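Side-chain contacts in botulinum neurotoxin type G (Clostridium botulinum, PDB 3MPP), which binds the surface of host nerve cells through its receptor-binding domain, so that the toxin's zinc-protease light chain can be delivered into the cytosol: residues L5-R10 and G38-N43; F184-C189 and K194-K199; Y320-L325 and G375-G380; L350-Y355 and Y361-L366. The protein carries 4 engineered substitutions. One frame throughout, in Å; residues are numbered along the deposited sequence. Where two conformers were deposited one is given.

In the fold
From the N terminus, interaction 1 brings 38-43 back beside 5-10, closing a loop of 27 residues in the N-terminal half of the receptor-binding domain. Interaction 2 follows in series: only four residues separate its segments, which belong to two different sheets. The two contacts touch where 39-43 pairs with 195-204, Phe40 O lying 2.8 Å from Ile198 N. Both remaining contacts lie in the C-terminal half. Interaction 3 joins 320-325 to 375-380 across 49 residues, and that span contains the whole of interaction 4, the hairpin of 350-355 and 361-366. These two also touch, with Phe377 N 2.8 Å from Ile365 O. The centres of interactions 1 and 3, in different halves, are about 39 Å apart.

Interaction 1: residues L5-R10 and G38-N43; sequences LSLSYR and GQFKLN
Leu7 and Phe40 meet where strands 3-10 and 39-43 come together in one sheet of the jelly-roll-like, lectin-type beta sandwich that forms the N-terminal half of the receptor-binding domain. Leu7 CD1 approaches Phe40 CE2 obliquely, at 4.3 Å, an apolar contact with no hydrogen bond between the two segments. Further along, the chains come together at Tyr9 and Gly38, whose CA atoms are 5.0 Å apart. Here Tyr9 CB rests 3.7 Å from Gly38 N. The tyrosine ring itself leads off elsewhere, because CG lies anti to the backbone N (chi1 -173°), and it stacks on Phe32. Gly38 follows a cis peptide bond, and the two amide nitrogens, Tyr9 N and Gly38 N, lie 3.5 Å apart as two donors that cannot bond each other.

Strand 195-204 pairs with strand 3-10 and with strand 39-43, and its Ile198 also touches Phe40. The Phe40 ring has Leu42 CG in its plane, at the edge, and is packed by Val30 and Phe32 of strand 30-33. Leu7 and Leu42 both reach Phe184 of the opposing sheet, which places this contact in the interior of the sandwich. On the other face of strand 3-10, the hydroxyl of Ser8 is hydrogen-bonded to Ser17. A water bridges the segments near their closest approach: it accepts from Gly38 N at 2.9 Å and donates only weakly to Leu7 O at 3.5 Å.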
# COMPACT_ATOMS: atom_id res chain seq x y z
N LEU A 5 -22.42 8.23 -6.00
CA LEU A 5 -21.57 9.31 -5.54
C LEU A 5 -20.12 8.86 -5.65
O LEU A 5 -19.80 7.71 -5.32
CB LEU A 5 -21.91 9.67 -4.09
CG LEU A 5 -20.93 10.54 -3.30
CD1 LEU A 5 -20.91 11.97 -3.83
CD2 LEU A 5 -21.26 10.55 -1.82
N SER A 6 -19.26 9.74 -6.13
CA SER A 6 -17.83 9.43 -6.21
C SER A 6 -17.02 10.69 -5.94
O SER A 6 -17.18 11.70 -6.63
CB SER A 6 -17.47 8.86 -7.58
OG SER A 6 -17.54 9.84 -8.59
N LEU A 7 -16.16 10.64 -4.93
CA LEU A 7 -15.36 11.80 -4.58
C LEU A 7 -14.08 11.81 -5.40
O LEU A 7 -13.36 10.82 -5.46
CB LEU A 7 -15.04 11.83 -3.08
CG LEU A 7 -16.24 11.98 -2.13
CD1 LEU A 7 -15.80 12.21 -0.68
CD2 LEU A 7 -17.14 13.11 -2.59
N SER A 8 -13.81 12.94 -6.04
CA SER A 8 -12.54 13.13 -6.73
C SER A 8 -12.01 14.50 -6.38
O SER A 8 -12.78 15.46 -6.24
CB SER A 8 -12.71 13.00 -8.24
OG SER A 8 -13.21 11.73 -8.59
N TYR A 9 -10.70 14.59 -6.23
CA TYR A 9 -10.03 15.86 -6.01
C TYR A 9 -9.44 16.30 -7.34
O TYR A 9 -8.33 15.89 -7.71
CB TYR A 9 -8.94 15.70 -4.96
CG TYR A 9 -8.30 17.00 -4.55
CD1 TYR A 9 -6.99 17.29 -4.90
CD2 TYR A 9 -9.02 17.94 -3.81
CE1 TYR A 9 -6.40 18.49 -4.52
CE2 TYR A 9 -8.44 19.14 -3.43
CZ TYR A 9 -7.13 19.41 -3.79
OH TYR A 9 -6.55 20.60 -3.42
N ARG A 10 -10.18 17.13 -8.07
CA ARG A 10 -9.77 17.59 -9.40
C ARG A 10 -9.39 19.07 -9.39
O ARG A 10 -10.22 19.92 -9.08
CB ARG A 10 -10.91 17.37 -10.39
CG ARG A 10 -11.41 15.93 -10.49
CD ARG A 10 -10.63 15.14 -11.53
NE ARG A 10 -11.14 13.77 -11.67
CZ ARG A 10 -12.26 13.45 -12.32
NH1 ARG A 10 -12.99 14.40 -12.88
NH2 ARG A 10 -12.64 12.18 -12.39
N GLY A 38 -8.21 12.19 -5.82
CA GLY A 38 -6.82 12.07 -5.43
C GLY A 38 -6.87 11.44 -4.03
O GLY A 38 -7.46 10.38 -3.86
N GLN A 39 -6.28 12.08 -3.02
CA GLN A 39 -6.29 11.51 -1.66
C GLN A 39 -6.57 12.56 -0.61
O GLN A 39 -6.15 13.70 -0.77
CB GLN A 39 -4.94 10.85 -1.35
CG GLN A 39 -4.45 9.86 -2.41
CD GLN A 39 -3.08 9.28 -2.05
OE1 GLN A 39 -2.43 9.71 -1.08
NE2 GLN A 39 -2.63 8.31 -2.84
N PHE A 40 -7.26 12.20 0.47
CA PHE A 40 -7.40 13.13 1.59
C PHE A 40 -7.12 12.53 2.96
O PHE A 40 -7.34 11.35 3.19
CB PHE A 40 -8.76 13.89 1.58
CG PHE A 40 -9.96 13.03 1.85
CD1 PHE A 40 -10.37 12.76 3.15
CD2 PHE A 40 -10.72 12.54 0.80
CE1 PHE A 40 -11.49 12.00 3.40
CE2 PHE A 40 -11.85 11.76 1.04
CZ PHE A 40 -12.24 11.49 2.35
N LYS A 41 -6.65 13.39 3.85
CA LYS A 41 -6.25 12.99 5.19
C LYS A 41 -7.16 13.67 6.22
O LYS A 41 -7.27 14.90 6.26
CB LYS A 41 -4.80 13.41 5.43
CG LYS A 41 -4.17 12.98 6.75
CD LYS A 41 -2.76 13.61 6.81
CE LYS A 41 -2.00 13.31 8.08
NZ LYS A 41 -0.65 13.97 8.00
N LEU A 42 -7.80 12.87 7.05
CA LEU A 42 -8.56 13.36 8.20
C LEU A 42 -7.69 13.33 9.45
O LEU A 42 -7.17 12.28 9.82
CB LEU A 42 -9.80 12.50 8.43
CG LEU A 42 -10.79 12.36 7.26
CD1 LEU A 42 -11.90 11.39 7.60
CD2 LEU A 42 -11.36 13.73 6.90
N ASN A 43 -7.54 14.49 10.09
CA ASN A 43 -6.84 14.63 11.36
C ASN A 43 -7.87 14.60 12.49
O ASN A 43 -9.08 14.60 12.24
CB ASN A 43 -6.06 15.95 11.40
CG ASN A 43 -5.01 16.05 10.29
OD1 ASN A 43 -4.97 17.03 9.53
ND2 ASN A 43 -4.17 15.05 10.19
O HOH W 1 -10.38 11.72 -3.90

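Interaction 2: residues F184-C189 and K194-K199; sequences FKLINC and KFVWIK
Two sheets of the N-terminal beta sandwich face each other here, strand 181-187 in one and strand 195-204 in the other, joined by a short connection. The segments run nearly antiparallel, 158° apart end to end, but they meet through side chains and share no hydrogen bond. Their backbones draw apart from Cys189 CA and Lys194 CA, separated by 7.7 Å, to Phe184 CA and Ile198 CA, separated by 9.5 Å. Ile198 CD1 comes in near the ring plane of Phe184, at its edge, 4.3 Å from Phe184 CD1. Leu186 divides its two methyls between two partners: CD1 packs 4.0 Å from Val196 CG2, while CD2 sits 4.1 Å from Lys194 CG, the leucine lying roughly perpendicular to the lysine chain. Near the turn, Cys189 SG lies 3.5 Å from Lys194 CB. Kinks in the lysine chain at its second and third torsions (65° and 74°) carry the amino end away from the cysteine. Leu42 of the neighbouring strand also touches Leu186, and Phe201 meets Phe184 edge-to-face, so the apolar layer continues beyond both segments. Such packing between two facing antiparallel sheets is what a beta sandwich is built on, here one of the concanavalin-like, lectin type.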
# COMPACT_ATOMS: atom_id res chain seq x y z
N PHE A 184 -17.39 12.79 6.65
CA PHE A 184 -16.06 12.22 6.78
C PHE A 184 -15.37 12.98 7.90
O PHE A 184 -15.09 14.18 7.76
CB PHE A 184 -15.29 12.34 5.48
CG PHE A 184 -15.94 11.62 4.33
CD1 PHE A 184 -15.44 10.41 3.89
CD2 PHE A 184 -17.06 12.15 3.71
CE1 PHE A 184 -16.04 9.74 2.83
CE2 PHE A 184 -17.67 11.49 2.65
CZ PHE A 184 -17.16 10.28 2.21
N LYS A 185 -15.12 12.28 9.00
CA LYS A 185 -14.67 12.94 10.22
C LYS A 185 -14.40 11.91 11.31
O LYS A 185 -15.13 10.94 11.42
CB LYS A 185 -15.78 13.90 10.69
CG LYS A 185 -15.46 14.72 11.90
CD LYS A 185 -16.69 15.52 12.33
CE LYS A 185 -16.34 16.57 13.38
NZ LYS A 185 -17.45 17.55 13.55
N LEU A 186 -13.35 12.13 12.10
CA LEU A 186 -13.08 11.27 13.25
C LEU A 186 -14.03 11.60 14.40
O LEU A 186 -14.03 12.73 14.88
CB LEU A 186 -11.64 11.43 13.73
CG LEU A 186 -10.54 10.62 13.02
CD1 LEU A 186 -10.60 10.75 11.50
CD2 LEU A 186 -9.15 11.03 13.54
N ILE A 187 -14.82 10.63 14.84
CA ILE A 187 -15.71 10.82 15.99
C ILE A 187 -15.32 9.90 17.14
O ILE A 187 -15.24 8.69 16.95
CB ILE A 187 -17.19 10.52 15.63
CG1 ILE A 187 -17.60 11.19 14.31
CG2 ILE A 187 -18.12 10.93 16.79
CD1 ILE A 187 -17.44 12.69 14.31
N ASN A 188 -15.12 10.49 18.32
CA ASN A 188 -14.77 9.75 19.53
C ASN A 188 -13.33 9.21 19.57
O ASN A 188 -13.02 8.30 20.34
CB ASN A 188 -15.75 8.61 19.79
CG ASN A 188 -17.19 9.07 19.83
OD1 ASN A 188 -17.50 10.13 20.38
ND2 ASN A 188 -18.09 8.27 19.24
N CYS A 189 -12.44 9.77 18.74
CA CYS A 189 -11.05 9.33 18.78
C CYS A 189 -10.30 10.07 19.88
O CYS A 189 -10.32 11.29 19.94
CB CYS A 189 -10.37 9.55 17.42
SG CYS A 189 -8.66 8.99 17.41
N LYS A 194 -3.95 11.12 15.88
CA LYS A 194 -4.50 10.17 14.91
C LYS A 194 -4.83 10.83 13.58
O LYS A 194 -5.26 11.99 13.52
CB LYS A 194 -5.75 9.46 15.46
CG LYS A 194 -6.25 8.28 14.58
CD LYS A 194 -5.22 7.13 14.54
CE LYS A 194 -5.21 6.34 15.86
NZ LYS A 194 -4.06 5.37 15.94
N PHE A 195 -4.63 10.08 12.49
CA PHE A 195 -5.11 10.52 11.19
C PHE A 195 -5.49 9.29 10.40
O PHE A 195 -5.11 8.17 10.77
CB PHE A 195 -4.05 11.35 10.45
CG PHE A 195 -2.77 10.61 10.18
CD1 PHE A 195 -2.63 9.84 9.02
CD2 PHE A 195 -1.71 10.65 11.08
CE1 PHE A 195 -1.45 9.14 8.77
CE2 PHE A 195 -0.54 9.95 10.84
CZ PHE A 195 -0.41 9.19 9.67
N VAL A 196 -6.26 9.49 9.34
CA VAL A 196 -6.64 8.43 8.43
C VAL A 196 -6.58 8.98 7.02
O VAL A 196 -7.06 10.09 6.79
CB VAL A 196 -8.11 7.96 8.69
CG1 VAL A 196 -8.40 6.70 7.89
CG2 VAL A 196 -8.36 7.72 10.17
N TRP A 197 -6.02 8.22 6.09
CA TRP A 197 -6.02 8.62 4.68
C TRP A 197 -7.13 7.86 3.96
O TRP A 197 -7.34 6.67 4.20
CB TRP A 197 -4.67 8.32 3.99
CG TRP A 197 -3.58 9.33 4.26
CD1 TRP A 197 -2.60 9.25 5.23
CD2 TRP A 197 -3.34 10.55 3.55
NE1 TRP A 197 -1.78 10.36 5.16
CE2 TRP A 197 -2.21 11.16 4.13
CE3 TRP A 197 -3.99 11.19 2.47
CZ2 TRP A 197 -1.71 12.39 3.68
CZ3 TRP A 197 -3.49 12.39 2.02
CH2 TRP A 197 -2.36 12.99 2.63
N ILE A 198 -7.83 8.55 3.05
CA ILE A 198 -8.89 7.95 2.25
C ILE A 198 -8.74 8.34 0.78
O ILE A 198 -8.32 9.46 0.48
CB ILE A 198 -10.28 8.40 2.76
CG1 ILE A 198 -10.56 7.79 4.14
CG2 ILE A 198 -11.38 8.01 1.77
CD1 ILE A 198 -11.68 8.47 4.89
N LYS A 199 -9.06 7.43 -0.13
CA LYS A 199 -9.06 7.73 -1.55
C LYS A 199 -10.13 6.90 -2.23
O LYS A 199 -10.61 5.91 -1.68
CB LYS A 199 -7.69 7.45 -2.19
CG LYS A 199 -7.36 5.96 -2.34
CD LYS A 199 -6.05 5.76 -3.12
CE LYS A 199 -5.55 4.33 -3.04
NZ LYS A 199 -4.42 4.07 -4.01

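Interaction 3: residues Y320-L325 and G375-G380; sequences YRVYVL and GLFGIG
Strands 320-325 and 375-380 stay well apart as backbones, their nearest CA atoms, Val324 and Phe377, being 9.6 Å from each other with no hydrogen bond between the segments. They are joined through the interior of the beta-trefoil that makes up the C-terminal half of the receptor-binding domain, and one ring does the joining. Phe377 spans the gap with the far end of its side chain: CG lies anti to the carbonyl carbon (chi1 -76°), and the ring reaches two valines on the opposite strand. Val322 and Phe377 run alongside one another from opposing strands, each pointing past the other, while Val324 and Phe377 meet at a slant. One methyl of each valine, CG1 of Val322 and CG2 of Val324, approaches the ring obliquely. Val324 CG2 is 4.1 Å from Phe377 CE1, at one side of the ring's outer end.

Leu335, Leu350 and Ile365 also pack against Phe377, and the ring of Phe397 meets it with the planes at about 90°, so a buried apolar cluster surrounds the aromatic group. The backbone of the same residue is held too, Phe377 O accepting from Trp420 NE1. The side chain lies about 11 Å from that of Trp402, inferred to bind ganglioside, so the contact lies near the inferred site but is not part of it. The tightest approach is made by one methyl, Val322 CG1, which sits 3.7 Å from both CE2 and CZ of Phe377.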
# COMPACT_ATOMS: atom_id res chain seq x y z
N TYR A 320 27.41 5.74 -4.30
CA TYR A 320 27.66 4.44 -4.90
C TYR A 320 26.50 4.17 -5.84
O TYR A 320 25.52 4.90 -5.85
CB TYR A 320 27.73 3.34 -3.85
CG TYR A 320 29.09 3.17 -3.20
CD1 TYR A 320 29.75 1.95 -3.23
CD2 TYR A 320 29.70 4.24 -2.57
CE1 TYR A 320 31.00 1.80 -2.63
CE2 TYR A 320 30.95 4.10 -1.98
CZ TYR A 320 31.59 2.88 -2.01
OH TYR A 320 32.82 2.74 -1.42
N ARG A 321 26.62 3.11 -6.62
CA ARG A 321 25.59 2.79 -7.59
C ARG A 321 25.65 1.30 -7.82
O ARG A 321 26.70 0.68 -7.61
CB ARG A 321 25.85 3.54 -8.90
CG ARG A 321 24.93 3.12 -10.05
CD ARG A 321 25.06 4.08 -11.22
NE ARG A 321 24.57 5.40 -10.85
CZ ARG A 321 24.67 6.47 -11.64
NH1 ARG A 321 25.24 6.38 -12.84
NH2 ARG A 321 24.18 7.63 -11.22
N VAL A 322 24.53 0.74 -8.26
CA VAL A 322 24.47 -0.68 -8.56
C VAL A 322 24.98 -0.94 -9.97
O VAL A 322 24.52 -0.31 -10.91
CB VAL A 322 23.02 -1.21 -8.43
CG1 VAL A 322 22.97 -2.68 -8.79
CG2 VAL A 322 22.47 -0.98 -6.99
N TYR A 323 25.93 -1.86 -10.10
CA TYR A 323 26.45 -2.25 -11.42
C TYR A 323 26.27 -3.73 -11.73
O TYR A 323 26.38 -4.59 -10.85
CB TYR A 323 27.93 -1.87 -11.59
CG TYR A 323 28.18 -0.38 -11.67
CD1 TYR A 323 28.22 0.27 -12.89
CD2 TYR A 323 28.36 0.37 -10.52
CE1 TYR A 323 28.46 1.64 -12.97
CE2 TYR A 323 28.59 1.73 -10.58
CZ TYR A 323 28.64 2.36 -11.81
OH TYR A 323 28.84 3.72 -11.84
N VAL A 324 26.00 -4.01 -12.99
CA VAL A 324 25.92 -5.37 -13.47
C VAL A 324 27.21 -5.77 -14.20
O VAL A 324 27.69 -5.04 -15.06
CB VAL A 324 24.72 -5.52 -14.42
CG1 VAL A 324 24.76 -6.88 -15.14
CG2 VAL A 324 23.43 -5.36 -13.63
N LEU A 325 27.76 -6.93 -13.86
CA LEU A 325 28.93 -7.42 -14.57
C LEU A 325 28.50 -7.91 -15.95
O LEU A 325 27.85 -8.94 -16.07
CB LEU A 325 29.62 -8.53 -13.78
CG LEU A 325 30.67 -8.03 -12.78
CD1 LEU A 325 30.01 -7.25 -11.65
CD2 LEU A 325 31.51 -9.18 -12.23
N GLY A 375 19.31 -10.68 -17.11
CA GLY A 375 18.45 -11.28 -16.11
C GLY A 375 17.72 -10.27 -15.25
O GLY A 375 17.71 -9.08 -15.55
N LEU A 376 17.09 -10.76 -14.18
CA LEU A 376 16.40 -9.91 -13.21
C LEU A 376 17.19 -9.87 -11.90
O LEU A 376 17.91 -10.84 -11.58
CB LEU A 376 14.98 -10.45 -12.95
CG LEU A 376 14.03 -10.51 -14.16
CD1 LEU A 376 12.60 -11.02 -13.74
CD2 LEU A 376 13.97 -9.14 -14.80
N PHE A 377 17.09 -8.77 -11.17
CA PHE A 377 17.65 -8.69 -9.82
C PHE A 377 16.92 -9.66 -8.90
O PHE A 377 15.69 -9.81 -8.97
CB PHE A 377 17.50 -7.29 -9.22
CG PHE A 377 18.46 -6.27 -9.75
CD1 PHE A 377 19.07 -6.42 -11.00
CD2 PHE A 377 18.72 -5.11 -9.02
CE1 PHE A 377 19.96 -5.46 -11.49
CE2 PHE A 377 19.61 -4.15 -9.51
CZ PHE A 377 20.23 -4.32 -10.73
N GLY A 378 17.67 -10.28 -8.00
CA GLY A 378 17.11 -11.23 -7.05
C GLY A 378 18.10 -11.47 -5.94
O GLY A 378 18.98 -10.63 -5.66
N ILE A 379 17.97 -12.62 -5.30
CA ILE A 379 18.87 -13.03 -4.23
C ILE A 379 19.28 -14.46 -4.54
O ILE A 379 18.42 -15.33 -4.80
CB ILE A 379 18.18 -12.94 -2.86
CG1 ILE A 379 17.73 -11.51 -2.58
CG2 ILE A 379 19.13 -13.40 -1.73
CD1 ILE A 379 16.93 -11.35 -1.27
N GLY A 380 20.59 -14.70 -4.58
CA GLY A 380 21.07 -16.01 -4.98
C GLY A 380 22.10 -16.58 -4.03
O GLY A 380 22.76 -15.85 -3.30

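Interaction 4: residues L350-Y355 and Y361-L366; sequences LQIKKY and YNCQIL
Leu350 CD1 meets Ile365 CG2 at 3.9 Å, and Phe377 touches both residues. Next, Gln351 forms a hydrogen-bonded pair with Leu366: the bond from Leu366 N to Gln351 O is 2.8 Å long and nearly straight (178°), and Gln351 N donates back to Leu366 O. Their side chains run alongside each other off the same face, Gln351 OE1 4.0 Å from Leu366 CD2. Ile352 faces Ile365 in a non-hydrogen-bonded pair, and its CG2 rests 3.8 Å from Cys363 SG. This is the antiparallel hairpin of strands 346-353 and 364-368 within the beta-trefoil. Lys353 pairs with Gln364 through two further backbone bonds; its CB lies above one face of the Tyr355 ring, displaced toward the rim. At Lys354 the strand has ended, and CG sits 3.6 Å from Asn362 O. The amide of Tyr355 is then gripped by the side chain of Gln364, Tyr355 N donating to OE1 at 2.8 Å. A bend at chi2 (78°) turns the Gln364 carboxamide back toward this amide, and its NE2 is held by Asn419 OD1. Tyr355 OH ends 3.4 Å from Leu366 CD2.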
# COMPACT_ATOMS: atom_id res chain seq x y z
N LEU A 350 19.38 0.24 -15.86
CA LEU A 350 18.39 -0.76 -15.48
C LEU A 350 17.00 -0.34 -15.94
O LEU A 350 16.78 0.80 -16.35
CB LEU A 350 18.35 -0.90 -13.96
CG LEU A 350 19.70 -1.06 -13.26
CD1 LEU A 350 19.52 -1.08 -11.73
CD2 LEU A 350 20.39 -2.32 -13.78
N GLN A 351 16.06 -1.28 -15.84
CA GLN A 351 14.67 -1.01 -16.17
C GLN A 351 13.77 -1.62 -15.10
O GLN A 351 13.91 -2.79 -14.76
CB GLN A 351 14.31 -1.59 -17.54
CG GLN A 351 15.18 -1.09 -18.68
CD GLN A 351 15.04 -1.94 -19.93
OE1 GLN A 351 13.93 -2.19 -20.40
NE2 GLN A 351 16.16 -2.40 -20.47
N ILE A 352 12.86 -0.81 -14.57
CA ILE A 352 11.91 -1.29 -13.57
C ILE A 352 10.64 -1.74 -14.29
O ILE A 352 10.13 -1.05 -15.18
CB ILE A 352 11.58 -0.23 -12.50
CG1 ILE A 352 12.86 0.29 -11.84
CG2 ILE A 352 10.71 -0.81 -11.41
CD1 ILE A 352 12.60 1.02 -10.54
N LYS A 353 10.15 -2.90 -13.91
CA LYS A 353 9.07 -3.53 -14.66
C LYS A 353 7.99 -4.04 -13.70
O LYS A 353 8.20 -4.13 -12.49
CB LYS A 353 9.61 -4.71 -15.47
CG LYS A 353 10.81 -4.41 -16.34
CD LYS A 353 10.45 -3.67 -17.61
CE LYS A 353 9.65 -4.53 -18.56
NZ LYS A 353 9.79 -4.00 -19.95
N LYS A 354 6.83 -4.37 -14.26
CA LYS A 354 5.80 -5.08 -13.51
C LYS A 354 5.20 -6.15 -14.42
O LYS A 354 4.18 -5.93 -15.08
CB LYS A 354 4.70 -4.11 -13.04
CG LYS A 354 4.06 -4.55 -11.75
CD LYS A 354 2.70 -3.91 -11.55
CE LYS A 354 2.80 -2.42 -11.37
NZ LYS A 354 1.50 -1.88 -10.88
N TYR A 355 5.86 -7.31 -14.46
CA TYR A 355 5.48 -8.37 -15.39
C TYR A 355 4.21 -9.15 -15.02
O TYR A 355 3.61 -9.81 -15.87
CB TYR A 355 6.63 -9.37 -15.53
CG TYR A 355 7.83 -8.85 -16.26
CD1 TYR A 355 7.75 -8.51 -17.61
CD2 TYR A 355 9.05 -8.73 -15.63
CE1 TYR A 355 8.86 -8.05 -18.29
CE2 TYR A 355 10.16 -8.28 -16.29
CZ TYR A 355 10.06 -7.94 -17.61
OH TYR A 355 11.18 -7.49 -18.24
N TYR A 361 2.09 -4.27 -4.98
CA TYR A 361 3.06 -3.19 -5.00
C TYR A 361 4.48 -3.68 -5.34
O TYR A 361 5.44 -2.95 -5.18
CB TYR A 361 3.05 -2.47 -3.65
CG TYR A 361 1.67 -1.98 -3.25
CD1 TYR A 361 0.72 -1.62 -4.22
CD2 TYR A 361 1.33 -1.83 -1.91
CE1 TYR A 361 -0.56 -1.15 -3.85
CE2 TYR A 361 0.06 -1.37 -1.53
CZ TYR A 361 -0.87 -1.03 -2.51
OH TYR A 361 -2.11 -0.56 -2.12
N ASN A 362 4.59 -4.92 -5.82
CA ASN A 362 5.87 -5.47 -6.23
C ASN A 362 6.30 -5.03 -7.63
O ASN A 362 5.49 -4.67 -8.46
CB ASN A 362 5.80 -7.00 -6.20
CG ASN A 362 5.52 -7.53 -4.82
OD1 ASN A 362 6.36 -7.43 -3.91
ND2 ASN A 362 4.32 -8.08 -4.63
N CYS A 363 7.60 -5.08 -7.88
CA CYS A 363 8.13 -4.78 -9.20
C CYS A 363 9.39 -5.61 -9.39
O CYS A 363 9.90 -6.20 -8.44
CB CYS A 363 8.44 -3.28 -9.33
SG CYS A 363 9.76 -2.73 -8.22
N GLN A 364 9.86 -5.68 -10.63
CA GLN A 364 11.07 -6.45 -10.97
C GLN A 364 12.09 -5.49 -11.55
O GLN A 364 11.73 -4.43 -12.07
CB GLN A 364 10.75 -7.53 -12.01
CG GLN A 364 9.72 -8.58 -11.56
CD GLN A 364 8.28 -8.09 -11.62
OE1 GLN A 364 7.87 -7.40 -12.57
NE2 GLN A 364 7.50 -8.44 -10.60
N ILE A 365 13.37 -5.85 -11.47
CA ILE A 365 14.42 -4.98 -12.01
C ILE A 365 15.22 -5.77 -13.05
O ILE A 365 15.82 -6.78 -12.72
CB ILE A 365 15.36 -4.45 -10.91
CG1 ILE A 365 14.54 -3.78 -9.81
CG2 ILE A 365 16.40 -3.48 -11.51
CD1 ILE A 365 15.16 -3.84 -8.42
N LEU A 366 15.20 -5.28 -14.29
CA LEU A 366 15.79 -5.93 -15.43
C LEU A 366 17.05 -5.17 -15.87
O LEU A 366 17.15 -3.96 -15.71
CB LEU A 366 14.77 -5.94 -16.58
CG LEU A 366 15.22 -6.27 -18.01
CD1 LEU A 366 15.66 -7.71 -18.13
CD2 LEU A 366 14.12 -5.96 -19.04